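PDB 3TY1: hypothetical aldose 1-epimerase from Klebsiella pneumoniae subsp. pneumoniae MGH 78578, which is of unknown function but has a galactose mutarotase-like fold and probably binds carbohydrate. Local coordinates for residues A[49-54]-A[147-152]; A[67-72]-A[159-164]; A[206-211]-A[293-298]; A[315-320]-A[345-350]. All blocks are in the same frame, centred on the assembly; numbering follows the deposited sequence.

Overall arrangement
Interactions 1, 2 and 4 pack sheet on sheet in one beta supersandwich; interaction 3 packs a loop against a strand of the mixed sheet. Interactions 1 and 2 lie close together, their centres about 8 Å apart, and their segments alternate along the chain. They set strand 49-55 and the turn leading into strand 70-76 against neighbouring strands 146-152 and 159-169 of the ten-stranded sheet. Interactions 3 and 4, with centres about 7 Å apart, follow in series and share the mixed sheet, which meets the ten-stranded sheet at strand 342-352 in interaction 4. The long sheet thus has different partners along its width. Interactions 1 and 3, about 25 Å between centres, lie on opposite sides of the chain's centre.

Interaction 1: residues A[49-54]-A[147-152]; sequences KILTIH and VEVEVA
Leu-51 reaches across from strand 49-55 to Val-147 and Val-149 of strand 146-152, and the contact between the two sheets is made by methyl groups alone. Its CB points at the opposing strand but stops short of it. CG, swung anti to the backbone N (chi1 175°), carries the chain onward and still stays 4.9 Å from CG2 of Val-149. The branches then divide the work. CD2 is the leading methyl, 4.1 Å from CG1 of Val-147 and 4.3 Å from CG2 of Val-149, which places it against both valines at once. CD1 hangs back, 4.5 Å from the same Val-149 CG2. Leu-51 and Val-147 run past one another in opposite directions, meeting alongside with their terminal methyls. With the nearest CA atoms, those of Leu-51 and Val-149, 9.8 Å apart, the backbones are at the spacing of facing sheets in a beta sandwich rather than of paired strands. Between the valines, Glu-148 turns its side chain to the other face of its strand and forms a salt bridge with Arg-162. In the fold, Leu-51 also packs on Leu-63 of strand 60-64 and Leu-7 of strand 2-9, while Val-149 rests on Leu-7 and on Ile-35 of strand 33-39. The trio is thus buried between the six-stranded sheet and the ten-stranded sheet of the supersandwich.

Interaction 2: residues A[67-72]-A[159-164]; sequences RGMNLL and IRIRGL. With SO4 (sulfate ion), chain I.
A type I' beta turn, Arg-67 to Asn-70, delivers the selenomethionine Met-69 onto Ile-161 and Gly-163 of strand 159-169, within the buried interior of the supersandwich. The turn is closed by Asn-70 N bonding to Arg-67 O at 2.9 Å, and Met-69 takes a positive phi (65°) at its third position. From there the side chain doubles back, bent at both chi2 (-70°) and chi3 (-68°), and lies along the strand. CG and SE each come 3.9 Å from the CA of Gly-163, which has no side chain to stand between them. The side chains of Met-69 and Ile-161 cross at a slant, bringing CE to 3.5 Å from Ile-161 CG2; CE also passes 3.9 Å from Arg-162 O. On the other face of the strand, Arg-162 forms salt bridges with Glu-150 and Glu-180. Arg-160, extended from CG to NE, pairs through NH2 with Glu-158 and presents its guanidinium edge to a sulfate ion probably taken from the crystallisation liquor; NH1 donates to O3 at 3.3 Å, and the bonds from NH2 are weak. Met-69 therefore meets the strand through apolar contacts, while Arg-160 and Arg-162 of that strand carry charge pairs on its other face.

Interaction 3: residues A[206-211]-A[293-298]; sequences YQIIYH and RQLPVL. With SO4 (sulfate ion), chain K; SO4 (sulfate ion), chain L.
Leu-295 sets its two methyls against Ile-208 and Tyr-210, packing the loop ahead of strand 297-304 against strand 204-214 in the supersandwich. This is the tight part of the contact. CD1 lies 3.7 Å from CD1 of Tyr-210, approaching the ring obliquely while the two side chains cross at about a right angle. CD2 meets Ile-208 CG2 at 3.8 Å; with CG1 of Ile-208 anti to the backbone N (chi1 -180°), that CG2 falls between the backbone N and the carbonyl carbon. Phe-345 of strand 342-352 packs on both Leu-295 and Ile-208, and the OH of Tyr-210 is hydrogen-bonded with Asp-194 and with the OH of Tyr-119.

Toward solvent, where Arg-293 and Gln-294 lie, the fit is looser, and a water bridges the two segments. Lying in the plane of the Tyr-206 ring, it is 2.7 Å from its OH and donates to Gln-294 O at 2.8 Å. Beyond it, Gln-294 NE2 donates to sulfate K through O4 at 3.0 Å along a nearly straight line (165°), while O1 of that ion sits over one face of the Arg-293 guanidinium, which pairs with Asp-291. A separate, buried site lies at the other end of strand 204-214, where His-211 meets the rings of His-136 and Trp-301; such a histidine cluster would be consistent with the sugar site of mutarotases, though the sulfate there is probably from the crystallisation liquor. His-211 NE2 donates to O3 of this sulfate L at 2.8 Å, the oxygen lying near the plane of the imidazole.

Interaction 4: residues A[315-320]-A[345-350]; sequences IEPGTS and FDLTYT
Apolar packing between facing sheets brings Pro-317 against Leu-347 and Thr-319 against Phe-345 in the interior of the protein. Strand 311-318 belongs to the mixed sheet, where it pairs with strands 204-214 and 297-304; strand 342-352 is an inner strand of the ten-stranded sheet, between 189-198 and 285-291. The nearest CA atoms, of Pro-317 and Leu-347, are 9.5 Å apart. The proline ring meets Leu-347 through its outermost carbon, with CG 4.1 Å from the leucine CD2, and the two side chains cross at a slant. In Leu-347, chi1 of -61° places CG beside the backbone N, and chi2 of 87° turns CD2 toward the proline. Pro-317 also leans on Phe-290 and Leu-298, so strands of both sheets enclose it in the core between two sheets of the galactose mutarotase-like supersandwich. Where strand 311-318 gives way to loop, the contact thins. The Thr-319 methyl CG2 comes no closer than 4.5 Å to CE1 of Phe-345 and reaches that ring obliquely, while Phe-345 also packs against Tyr-206. The two branches of Thr-319 are put to different uses: with OG1 between the backbone N and the carbonyl carbon (chi1 61°), CG2 is turned to the aromatic side chain, and the hydroxyl OG1 accepts a hydrogen bond from the backbone N of Ile-208 in strand 204-214.

Interaction 1: residues A[49-54]-A[147-152]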
# COMPACT_ATOMS: atom_id res chain seq x y z
N LYS A 49 -14.78 1.97 5.28
CA LYS A 49 -16.19 2.27 5.53
C LYS A 49 -17.09 1.04 5.36
O LYS A 49 -16.80 0.16 4.53
CB LYS A 49 -16.64 3.31 4.55
CG LYS A 49 -15.99 4.67 4.65
CD LYS A 49 -16.43 5.57 3.48
CE LYS A 49 -15.66 5.25 2.16
NZ LYS A 49 -16.16 6.02 1.00
N ILE A 50 -18.16 1.00 6.14
CA ILE A 50 -19.27 0.09 5.93
C ILE A 50 -20.53 0.92 5.75
O ILE A 50 -20.63 2.06 6.27
CB ILE A 50 -19.48 -0.97 7.05
CG1 ILE A 50 -19.63 -0.35 8.42
CG2 ILE A 50 -18.33 -2.01 6.99
CD1 ILE A 50 -20.08 -1.36 9.48
N LEU A 51 -21.47 0.37 4.98
CA LEU A 51 -22.74 1.02 4.73
C LEU A 51 -23.79 -0.05 4.92
O LEU A 51 -23.73 -1.11 4.27
CB LEU A 51 -22.74 1.64 3.33
CG LEU A 51 -24.01 2.27 2.78
CD1 LEU A 51 -24.48 3.40 3.65
CD2 LEU A 51 -23.70 2.80 1.30
N THR A 52 -24.73 0.21 5.82
CA THR A 52 -25.70 -0.77 6.24
C THR A 52 -27.14 -0.29 6.12
O THR A 52 -27.47 0.81 6.58
CB THR A 52 -25.45 -1.12 7.73
OG1 THR A 52 -24.06 -1.50 7.93
CG2 THR A 52 -26.39 -2.27 8.14
N ILE A 53 -27.99 -1.12 5.54
CA ILE A 53 -29.43 -0.94 5.63
C ILE A 53 -29.90 -1.77 6.84
O ILE A 53 -29.78 -3.00 6.82
CB ILE A 53 -30.18 -1.46 4.41
CG1 ILE A 53 -29.74 -0.69 3.15
CG2 ILE A 53 -31.73 -1.37 4.70
CD1 ILE A 53 -30.25 -1.32 1.79
N HIS A 54 -30.38 -1.11 7.89
CA HIS A 54 -30.89 -1.81 9.07
C HIS A 54 -32.40 -1.89 8.95
O HIS A 54 -33.06 -0.87 8.81
CB HIS A 54 -30.60 -1.05 10.36
CG HIS A 54 -29.14 -0.88 10.67
ND1 HIS A 54 -28.42 -1.80 11.43
CD2 HIS A 54 -28.27 0.13 10.39
CE1 HIS A 54 -27.18 -1.36 11.58
NE2 HIS A 54 -27.06 -0.19 10.96
N VAL A 147 -20.65 7.15 -4.47
CA VAL A 147 -21.57 6.36 -3.69
C VAL A 147 -22.82 7.21 -3.46
O VAL A 147 -22.71 8.34 -2.96
CB VAL A 147 -20.97 5.89 -2.35
CG1 VAL A 147 -21.99 5.12 -1.55
CG2 VAL A 147 -19.72 5.02 -2.56
N GLU A 148 -23.98 6.66 -3.86
CA GLU A 148 -25.30 7.31 -3.69
C GLU A 148 -26.28 6.35 -3.06
O GLU A 148 -26.27 5.15 -3.36
CB GLU A 148 -25.91 7.74 -5.02
CG GLU A 148 -25.09 8.79 -5.74
CD GLU A 148 -25.64 9.17 -7.14
OE1 GLU A 148 -26.43 8.42 -7.74
OE2 GLU A 148 -25.24 10.24 -7.64
N VAL A 149 -27.14 6.90 -2.21
CA VAL A 149 -28.23 6.19 -1.57
C VAL A 149 -29.54 6.85 -2.03
O VAL A 149 -29.69 8.08 -1.95
CB VAL A 149 -28.13 6.25 -0.03
CG1 VAL A 149 -29.39 5.65 0.61
CG2 VAL A 149 -26.86 5.54 0.44
N GLU A 150 -30.48 6.04 -2.47
CA GLU A 150 -31.76 6.54 -2.98
C GLU A 150 -32.88 5.83 -2.24
O GLU A 150 -32.81 4.62 -2.02
CB GLU A 150 -31.85 6.29 -4.49
CG GLU A 150 -33.20 6.58 -5.18
CD GLU A 150 -33.27 6.00 -6.61
OE1 GLU A 150 -32.31 6.19 -7.39
OE2 GLU A 150 -34.29 5.33 -6.93
N VAL A 151 -33.91 6.58 -1.88
CA VAL A 151 -35.11 6.02 -1.23
C VAL A 151 -36.32 6.59 -1.95
O VAL A 151 -36.44 7.81 -2.09
CB VAL A 151 -35.17 6.34 0.27
CG1 VAL A 151 -36.44 5.68 0.93
CG2 VAL A 151 -33.88 5.83 0.97
N ALA A 152 -37.17 5.71 -2.46
CA ALA A 152 -38.41 6.12 -3.12
C ALA A 152 -39.27 6.93 -2.16
O ALA A 152 -39.29 6.68 -0.94
CB ALA A 152 -39.19 4.90 -3.61

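Interaction 2: residues A[67-72]-A[159-164]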
# COMPACT_ATOMS: atom_id res chain seq x y z
N ARG A 67 -14.24 -1.48 -0.03
CA ARG A 67 -13.93 -2.76 -0.66
C ARG A 67 -14.89 -3.06 -1.81
O ARG A 67 -15.66 -4.02 -1.76
CB ARG A 67 -13.93 -3.86 0.42
CG ARG A 67 -12.86 -3.63 1.54
CD ARG A 67 -12.79 -4.76 2.55
NE ARG A 67 -12.52 -6.02 1.86
CZ ARG A 67 -11.37 -6.38 1.30
NH1 ARG A 67 -10.26 -5.62 1.39
NH2 ARG A 67 -11.35 -7.54 0.62
N GLY A 68 -14.93 -2.14 -2.78
CA GLY A 68 -15.63 -2.30 -4.08
C GLY A 68 -17.13 -2.52 -4.01
O GLY A 68 -17.71 -3.05 -4.94
N MSE A 69 -17.75 -2.11 -2.91
CA MSE A 69 -19.17 -2.37 -2.64
C MSE A 69 -19.48 -3.86 -2.46
O MSE A 69 -20.64 -4.29 -2.60
CB MSE A 69 -20.07 -1.73 -3.69
CG MSE A 69 -19.78 -0.31 -4.06
SE MSE A 69 -20.16 1.00 -2.75
CE MSE A 69 -22.14 0.94 -2.67
N ASN A 70 -18.48 -4.64 -2.07
CA ASN A 70 -18.69 -6.04 -1.69
C ASN A 70 -19.74 -6.08 -0.58
O ASN A 70 -19.80 -5.18 0.29
CB ASN A 70 -17.41 -6.63 -1.06
CG ASN A 70 -16.29 -6.95 -2.05
OD1 ASN A 70 -16.48 -6.93 -3.28
ND2 ASN A 70 -15.08 -7.25 -1.48
N LEU A 71 -20.50 -7.18 -0.55
CA LEU A 71 -21.53 -7.40 0.43
C LEU A 71 -20.86 -8.19 1.54
O LEU A 71 -20.31 -9.27 1.33
CB LEU A 71 -22.73 -8.14 -0.15
CG LEU A 71 -23.35 -7.60 -1.47
CD1 LEU A 71 -24.57 -8.42 -1.84
CD2 LEU A 71 -23.68 -6.11 -1.35
N LEU A 72 -20.94 -7.66 2.75
CA LEU A 72 -20.28 -8.33 3.88
C LEU A 72 -21.16 -9.38 4.55
O LEU A 72 -20.71 -10.50 4.84
CB LEU A 72 -19.89 -7.29 4.93
CG LEU A 72 -18.88 -6.18 4.54
CD1 LEU A 72 -18.31 -5.50 5.80
CD2 LEU A 72 -17.77 -6.63 3.71
N ILE A 159 -35.15 1.06 -1.68
CA ILE A 159 -33.86 1.64 -1.41
C ILE A 159 -32.92 1.14 -2.51
O ILE A 159 -32.94 -0.03 -2.85
CB ILE A 159 -33.33 1.17 -0.06
CG1 ILE A 159 -34.30 1.60 1.07
CG2 ILE A 159 -31.85 1.68 0.20
CD1 ILE A 159 -33.99 0.85 2.43
N ARG A 160 -32.12 2.05 -3.07
CA ARG A 160 -31.08 1.68 -3.99
C ARG A 160 -29.78 2.26 -3.52
O ARG A 160 -29.72 3.44 -3.14
CB ARG A 160 -31.40 2.19 -5.41
CG ARG A 160 -32.71 1.68 -5.91
CD ARG A 160 -32.94 1.96 -7.38
NE ARG A 160 -34.25 1.46 -7.79
CZ ARG A 160 -34.71 1.44 -9.04
NH1 ARG A 160 -34.00 1.92 -10.04
NH2 ARG A 160 -35.92 0.92 -9.29
N ILE A 161 -28.74 1.45 -3.57
CA ILE A 161 -27.42 1.88 -3.16
C ILE A 161 -26.50 1.65 -4.35
O ILE A 161 -26.28 0.49 -4.76
CB ILE A 161 -26.96 1.16 -1.92
CG1 ILE A 161 -27.86 1.52 -0.74
CG2 ILE A 161 -25.47 1.55 -1.61
CD1 ILE A 161 -27.46 0.85 0.54
N ARG A 162 -25.96 2.74 -4.88
CA ARG A 162 -25.07 2.69 -6.05
C ARG A 162 -23.65 3.04 -5.66
O ARG A 162 -23.44 3.91 -4.83
CB ARG A 162 -25.52 3.68 -7.15
CG ARG A 162 -26.79 3.32 -7.84
CD ARG A 162 -27.17 4.32 -8.95
NE ARG A 162 -27.65 5.56 -8.39
CZ ARG A 162 -28.89 5.78 -7.95
NH1 ARG A 162 -29.83 4.83 -8.01
NH2 ARG A 162 -29.18 6.97 -7.45
N GLY A 163 -22.69 2.37 -6.29
CA GLY A 163 -21.27 2.62 -6.10
C GLY A 163 -20.46 2.42 -7.36
O GLY A 163 -20.46 1.31 -7.90
N LEU A 164 -19.78 3.47 -7.83
CA LEU A 164 -18.93 3.41 -9.04
C LEU A 164 -17.53 2.96 -8.63
O LEU A 164 -16.87 3.64 -7.86
CB LEU A 164 -18.84 4.78 -9.69
CG LEU A 164 -18.07 4.93 -11.01
CD1 LEU A 164 -18.68 4.02 -12.04
CD2 LEU A 164 -18.04 6.42 -11.48
S SO4 I . -36.01 0.82 -13.11
O1 SO4 I . -36.72 -0.21 -12.36
O2 SO4 I . -36.58 0.91 -14.45
O3 SO4 I . -36.19 2.11 -12.46
O4 SO4 I . -34.61 0.47 -13.31

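Interaction 3: residues A[206-211]-A[293-298]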
# COMPACT_ATOMS: atom_id res chain seq x y z
N TYR A 206 -12.78 -8.56 -20.40
CA TYR A 206 -13.28 -8.52 -19.04
C TYR A 206 -13.67 -9.92 -18.64
O TYR A 206 -13.92 -10.77 -19.50
CB TYR A 206 -14.44 -7.53 -18.88
CG TYR A 206 -15.78 -7.98 -19.45
CD1 TYR A 206 -16.13 -7.74 -20.79
CD2 TYR A 206 -16.69 -8.64 -18.65
CE1 TYR A 206 -17.38 -8.15 -21.28
CE2 TYR A 206 -17.92 -9.05 -19.12
CZ TYR A 206 -18.26 -8.80 -20.42
OH TYR A 206 -19.49 -9.25 -20.82
N GLN A 207 -13.65 -10.14 -17.33
CA GLN A 207 -14.13 -11.36 -16.69
C GLN A 207 -14.80 -10.99 -15.37
O GLN A 207 -14.36 -10.05 -14.71
CB GLN A 207 -12.99 -12.31 -16.36
CG GLN A 207 -12.11 -12.75 -17.50
CD GLN A 207 -10.95 -13.55 -16.98
OE1 GLN A 207 -9.93 -12.97 -16.57
NE2 GLN A 207 -11.10 -14.89 -16.94
N ILE A 208 -15.80 -11.75 -14.96
CA ILE A 208 -16.43 -11.52 -13.63
C ILE A 208 -16.99 -12.80 -13.04
O ILE A 208 -17.59 -13.57 -13.75
CB ILE A 208 -17.52 -10.41 -13.70
CG1 ILE A 208 -18.19 -10.12 -12.34
CG2 ILE A 208 -18.59 -10.74 -14.78
CD1 ILE A 208 -17.23 -9.59 -11.24
N ILE A 209 -16.80 -12.99 -11.73
CA ILE A 209 -17.44 -14.04 -10.98
C ILE A 209 -18.11 -13.33 -9.80
O ILE A 209 -17.43 -12.55 -9.08
CB ILE A 209 -16.41 -15.11 -10.47
CG1 ILE A 209 -15.69 -15.79 -11.63
CG2 ILE A 209 -17.10 -16.11 -9.54
CD1 ILE A 209 -14.64 -16.82 -11.22
N TYR A 210 -19.42 -13.55 -9.60
CA TYR A 210 -20.16 -13.07 -8.44
C TYR A 210 -20.01 -14.14 -7.36
O TYR A 210 -20.80 -15.09 -7.26
CB TYR A 210 -21.61 -12.79 -8.83
CG TYR A 210 -21.72 -11.47 -9.56
CD1 TYR A 210 -21.43 -11.35 -10.90
CD2 TYR A 210 -22.05 -10.31 -8.86
CE1 TYR A 210 -21.48 -10.11 -11.54
CE2 TYR A 210 -22.14 -9.13 -9.47
CZ TYR A 210 -21.86 -9.01 -10.81
OH TYR A 210 -21.91 -7.77 -11.39
N HIS A 211 -18.97 -13.99 -6.56
CA HIS A 211 -18.50 -15.01 -5.64
C HIS A 211 -19.34 -14.91 -4.37
O HIS A 211 -19.07 -14.09 -3.49
CB HIS A 211 -16.99 -14.74 -5.41
CG HIS A 211 -16.22 -15.89 -4.85
ND1 HIS A 211 -16.57 -16.53 -3.69
CD2 HIS A 211 -15.04 -16.43 -5.24
CE1 HIS A 211 -15.65 -17.42 -3.38
NE2 HIS A 211 -14.71 -17.39 -4.31
N ARG A 293 -27.20 -15.32 -20.24
CA ARG A 293 -26.57 -14.51 -21.30
C ARG A 293 -25.47 -13.60 -20.77
O ARG A 293 -24.56 -13.24 -21.50
CB ARG A 293 -27.59 -13.63 -22.00
CG ARG A 293 -28.65 -14.41 -22.74
CD ARG A 293 -29.78 -13.50 -23.16
NE ARG A 293 -30.45 -12.93 -22.00
CZ ARG A 293 -31.46 -12.06 -22.07
NH1 ARG A 293 -31.95 -11.66 -23.24
NH2 ARG A 293 -32.00 -11.60 -20.95
N GLN A 294 -25.59 -13.21 -19.50
CA GLN A 294 -24.65 -12.34 -18.84
C GLN A 294 -23.58 -13.14 -18.10
O GLN A 294 -22.41 -12.78 -18.12
CB GLN A 294 -25.40 -11.46 -17.81
CG GLN A 294 -26.56 -10.64 -18.40
CD GLN A 294 -27.39 -9.90 -17.34
OE1 GLN A 294 -27.36 -10.22 -16.15
NE2 GLN A 294 -28.14 -8.90 -17.77
N LEU A 295 -24.00 -14.21 -17.43
CA LEU A 295 -23.15 -15.05 -16.59
C LEU A 295 -23.41 -16.51 -17.04
O LEU A 295 -24.19 -17.24 -16.43
CB LEU A 295 -23.45 -14.78 -15.10
CG LEU A 295 -23.20 -13.38 -14.58
CD1 LEU A 295 -23.78 -13.21 -13.15
CD2 LEU A 295 -21.66 -12.98 -14.59
N PRO A 296 -22.76 -16.93 -18.14
CA PRO A 296 -23.08 -18.25 -18.69
C PRO A 296 -22.67 -19.49 -17.93
O PRO A 296 -23.22 -20.56 -18.22
CB PRO A 296 -22.44 -18.23 -20.09
CG PRO A 296 -21.92 -16.87 -20.28
CD PRO A 296 -21.73 -16.27 -18.94
N VAL A 297 -21.72 -19.38 -16.99
CA VAL A 297 -21.18 -20.51 -16.26
C VAL A 297 -21.38 -20.36 -14.78
O VAL A 297 -21.73 -19.28 -14.30
CB VAL A 297 -19.69 -20.79 -16.61
CG1 VAL A 297 -19.60 -21.15 -18.13
CG2 VAL A 297 -18.77 -19.64 -16.21
N LEU A 298 -21.22 -21.48 -14.07
CA LEU A 298 -21.42 -21.53 -12.63
C LEU A 298 -20.34 -22.36 -11.96
O LEU A 298 -20.01 -23.44 -12.43
CB LEU A 298 -22.81 -22.10 -12.33
CG LEU A 298 -23.28 -22.22 -10.87
CD1 LEU A 298 -23.39 -20.85 -10.26
CD2 LEU A 298 -24.66 -22.89 -10.87
S SO4 K . -28.64 -8.50 -21.59
O1 SO4 K . -28.35 -9.95 -21.67
O2 SO4 K . -28.31 -7.86 -22.88
O3 SO4 K . -30.08 -8.30 -21.31
O4 SO4 K . -27.83 -7.84 -20.54
S SO4 L . -11.47 -19.15 -3.87
O1 SO4 L . -11.62 -18.91 -2.43
O2 SO4 L . -12.12 -20.42 -4.25
O3 SO4 L . -12.05 -18.05 -4.64
O4 SO4 L . -10.03 -19.22 -4.16
O HOH W 1 -21.45 -10.70 -19.68

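Interaction 4: residues A[315-320]-A[345-350]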
# COMPACT_ATOMS: atom_id res chain seq x y z
N ILE A 315 -21.51 -20.13 -4.27
CA ILE A 315 -22.35 -20.35 -5.49
C ILE A 315 -21.93 -19.18 -6.35
O ILE A 315 -22.23 -18.04 -6.02
CB ILE A 315 -23.84 -20.28 -5.19
CG1 ILE A 315 -24.23 -21.36 -4.18
CG2 ILE A 315 -24.63 -20.45 -6.49
CD1 ILE A 315 -25.73 -21.34 -3.80
N GLU A 316 -21.18 -19.45 -7.41
CA GLU A 316 -20.43 -18.41 -8.11
C GLU A 316 -20.73 -18.30 -9.58
O GLU A 316 -20.00 -18.86 -10.44
CB GLU A 316 -18.93 -18.66 -7.89
CG GLU A 316 -18.54 -19.01 -6.45
CD GLU A 316 -17.08 -19.27 -6.26
OE1 GLU A 316 -16.30 -19.11 -7.23
OE2 GLU A 316 -16.72 -19.67 -5.13
N PRO A 317 -21.80 -17.59 -9.91
CA PRO A 317 -22.09 -17.41 -11.32
C PRO A 317 -21.07 -16.48 -11.94
O PRO A 317 -20.63 -15.53 -11.29
CB PRO A 317 -23.50 -16.82 -11.34
CG PRO A 317 -23.80 -16.43 -9.96
CD PRO A 317 -22.87 -17.10 -9.04
N GLY A 318 -20.65 -16.78 -13.15
CA GLY A 318 -19.64 -16.00 -13.78
C GLY A 318 -19.61 -16.07 -15.27
O GLY A 318 -20.35 -16.87 -15.90
N THR A 319 -18.77 -15.21 -15.85
CA THR A 319 -18.41 -15.32 -17.27
C THR A 319 -17.29 -16.37 -17.43
O THR A 319 -17.10 -16.94 -18.51
CB THR A 319 -17.93 -13.97 -17.88
OG1 THR A 319 -16.78 -13.51 -17.18
CG2 THR A 319 -19.03 -12.91 -17.84
N SER A 320 -16.58 -16.62 -16.34
CA SER A 320 -15.45 -17.55 -16.30
C SER A 320 -15.54 -18.51 -15.12
O SER A 320 -16.27 -18.28 -14.13
CB SER A 320 -14.11 -16.77 -16.18
OG SER A 320 -13.50 -16.52 -17.42
N PHE A 345 -25.39 -6.94 -15.37
CA PHE A 345 -25.39 -8.09 -14.48
C PHE A 345 -26.57 -7.92 -13.50
O PHE A 345 -26.54 -7.07 -12.61
CB PHE A 345 -24.02 -8.22 -13.78
CG PHE A 345 -22.88 -8.29 -14.77
CD1 PHE A 345 -22.59 -9.48 -15.42
CD2 PHE A 345 -22.17 -7.15 -15.11
CE1 PHE A 345 -21.58 -9.53 -16.39
CE2 PHE A 345 -21.14 -7.20 -16.07
CZ PHE A 345 -20.86 -8.39 -16.71
N ASP A 346 -27.62 -8.72 -13.72
CA ASP A 346 -28.87 -8.69 -12.96
C ASP A 346 -28.97 -10.00 -12.16
O ASP A 346 -28.99 -11.09 -12.76
CB ASP A 346 -30.05 -8.55 -13.92
CG ASP A 346 -29.93 -7.35 -14.80
OD1 ASP A 346 -29.75 -6.22 -14.27
OD2 ASP A 346 -30.00 -7.53 -16.05
N LEU A 347 -28.95 -9.88 -10.83
CA LEU A 347 -29.04 -11.04 -9.94
C LEU A 347 -30.04 -10.76 -8.83
O LEU A 347 -30.14 -9.63 -8.36
CB LEU A 347 -27.68 -11.40 -9.32
CG LEU A 347 -26.52 -11.80 -10.24
CD1 LEU A 347 -25.77 -10.55 -10.68
CD2 LEU A 347 -25.59 -12.77 -9.49
N THR A 348 -30.78 -11.78 -8.44
CA THR A 348 -31.68 -11.67 -7.27
C THR A 348 -31.29 -12.73 -6.26
O THR A 348 -31.21 -13.92 -6.58
CB THR A 348 -33.16 -11.83 -7.68
OG1 THR A 348 -33.45 -10.87 -8.69
CG2 THR A 348 -34.05 -11.60 -6.51
N TYR A 349 -31.04 -12.29 -5.04
CA TYR A 349 -30.69 -13.12 -3.89
C TYR A 349 -31.86 -13.15 -2.92
O TYR A 349 -32.42 -12.09 -2.56
CB TYR A 349 -29.49 -12.49 -3.16
CG TYR A 349 -28.19 -12.54 -3.90
CD1 TYR A 349 -27.93 -11.68 -4.99
CD2 TYR A 349 -27.21 -13.44 -3.53
CE1 TYR A 349 -26.71 -11.74 -5.68
CE2 TYR A 349 -25.97 -13.50 -4.21
CZ TYR A 349 -25.75 -12.65 -5.29
OH TYR A 349 -24.53 -12.72 -5.94
N THR A 350 -32.29 -14.36 -2.56
CA THR A 350 -33.43 -14.50 -1.70
C THR A 350 -33.05 -15.34 -0.48
O THR A 350 -32.51 -16.46 -0.61
CB THR A 350 -34.62 -15.17 -2.41
OG1 THR A 350 -34.89 -14.50 -3.65
CG2 THR A 350 -35.88 -15.17 -1.51